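Local coordinates for putative secreted protein (Streptomyces coelicolor A3, PDB 2QF9) that is of unknown function but belongs to the DUF305 family of the ferritin clan and is probably secreted, at residues G59-D62 and P67-S70. Sequence-based numbering, arbitrary orientation. Where two conformers were deposited one is given.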
loop_
_atom_site.group_PDB
_atom_site.type_symbol
_atom_site.label_atom_id
_atom_site.label_comp_id
_atom_site.label_asym_id
_atom_site.label_seq_id
_atom_site.Cartn_x
_atom_site.Cartn_y
_atom_site.Cartn_z
ATOM N N GLY A 59 -4.859 -10.601 -1.712
ATOM C CA GLY A 59 -5.799 -11.158 -0.740
ATOM C C GLY A 59 -6.775 -12.142 -1.379
ATOM O O GLY A 59 -7.121 -13.177 -0.780
ATOM N N TRP A 60 -7.192 -11.845 -2.610
ATOM C CA TRP A 60 -8.075 -12.772 -3.342
ATOM C C TRP A 60 -7.340 -14.064 -3.656
ATOM O O TRP A 60 -7.852 -15.163 -3.408
ATOM C CB TRP A 60 -8.684 -12.125 -4.599
ATOM C CG TRP A 60 -9.593 -10.949 -4.292
ATOM C CD1 TRP A 60 -10.284 -10.717 -3.125
ATOM C CD2 TRP A 60 -9.897 -9.852 -5.159
ATOM N NE1 TRP A 60 -11.008 -9.538 -3.219
ATOM C CE2 TRP A 60 -10.784 -8.989 -4.455
ATOM C CE3 TRP A 60 -9.517 -9.517 -6.469
ATOM C CZ2 TRP A 60 -11.292 -7.807 -5.017
ATOM C CZ3 TRP A 60 -10.023 -8.325 -7.028
ATOM C CH2 TRP A 60 -10.900 -7.491 -6.297
ATOM N N LEU A 61 -6.125 -13.937 -4.177
ATOM C CA LEU A 61 -5.326 -15.118 -4.511
ATOM C C LEU A 61 -5.131 -15.986 -3.260
ATOM O O LEU A 61 -5.253 -17.209 -3.318
ATOM C CB LEU A 61 -3.989 -14.704 -5.135
ATOM C CG LEU A 61 -4.067 -14.125 -6.556
ATOM C CD1 LEU A 61 -2.734 -13.496 -6.940
ATOM C CD2 LEU A 61 -4.453 -15.213 -7.587
ATOM N N ASP A 62 -4.868 -15.338 -2.125
ATOM C CA ASP A 62 -4.685 -16.043 -0.871
ATOM C C ASP A 62 -5.958 -16.772 -0.453
ATOM O O ASP A 62 -5.916 -17.975 -0.174
ATOM C CB ASP A 62 -4.212 -15.077 0.213
ATOM C CG ASP A 62 -2.728 -14.774 0.112
ATOM O OD1 ASP A 62 -2.020 -15.438 -0.697
ATOM O OD2 ASP A 62 -2.264 -13.870 0.844
ATOM N N PRO A 67 -1.352 -19.784 -5.989
ATOM C CA PRO A 67 -0.020 -19.182 -5.898
ATOM C C PRO A 67 0.008 -17.737 -6.415
ATOM O O PRO A 67 -0.688 -17.408 -7.370
ATOM C CB PRO A 67 0.820 -20.081 -6.816
ATOM C CG PRO A 67 0.135 -21.404 -6.753
ATOM C CD PRO A 67 -1.321 -21.055 -6.746
ATOM N N LYS A 68 0.813 -16.889 -5.780
ATOM C CA LYS A 68 0.944 -15.511 -6.227
ATOM C C LYS A 68 1.861 -15.412 -7.452
ATOM O O LYS A 68 1.829 -14.423 -8.179
ATOM C CB LYS A 68 1.399 -14.606 -5.073
ATOM C CG LYS A 68 0.279 -14.301 -4.068
ATOM C CD LYS A 68 0.805 -13.628 -2.797
ATOM C CE LYS A 68 0.783 -14.562 -1.583
ATOM N NZ LYS A 68 0.504 -13.816 -0.297
ATOM N N VAL A 69 2.651 -16.460 -7.686
ATOM C CA VAL A 69 3.557 -16.542 -8.840
ATOM C C VAL A 69 3.208 -17.768 -9.697
ATOM O O VAL A 69 3.040 -18.865 -9.167
ATOM C CB VAL A 69 5.047 -16.616 -8.378
ATOM C CG1 VAL A 69 6.018 -16.431 -9.560
ATOM C CG2 VAL A 69 5.325 -15.579 -7.281
ATOM N N SER A 70 3.105 -17.571 -11.013
ATOM C CA SER A 70 2.814 -18.653 -11.962
ATOM C C SER A 70 4.021 -18.985 -12.830
ATOM O O SER A 70 4.875 -18.130 -13.082
ATOM C CB SER A 70 1.633 -18.279 -12.866
ATOM O OG SER A 70 1.329 -19.304 -13.812
#
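Leu61 and Lys68 bring the two backbones together, their CA atoms 6.5 Å apart where the loop 67-70 turns back beside the last turn of helix 37-63, and no main-chain hydrogen bond joins the two. A salt bridge makes the polar half of the contact. In the conformer of Asp62 described here, one of two, Lys68 NZ lies 3.0 Å from Asp62 OD2 and reaches that oxygen on its syn lone pair, the side that faces OD1. The second bond, to Asp62 OD1, is weak, although its 3.0 Å from Lys68 NZ is no longer; the ammonium thus sits at the mouth of the carboxylate, unevenly shared between the two oxygens. Beside it, Lys68 CE comes within 3.1 Å of Asp62 OD1. Bends at chi3 (-108°) and chi4 (-147°) carry the lysine chain across to the acid. In this all-helical protein, whose family belongs to the ferritin clan, the loop opens the long connection between helix 37-63 and helix 98-106. Nearer the backbone of Lys68, the contact is apolar. Leu61, whose side chain sets off toward the loop, brings CD1 to 4.2 Å from Lys68 CG, a loose van der Waals contact near the base of the lysine chain, while the far end goes to Asp62. The other methyl, Leu61 CD2, lies loosely, 4.4 Å, from Pro67 O, which accepts a hydrogen bond from Arg14 NE. Leu61 also packs on Ala13 and Arg14, tying the reversal to helix 8-31, whereas Asp62 touches Met56 of the second subunit.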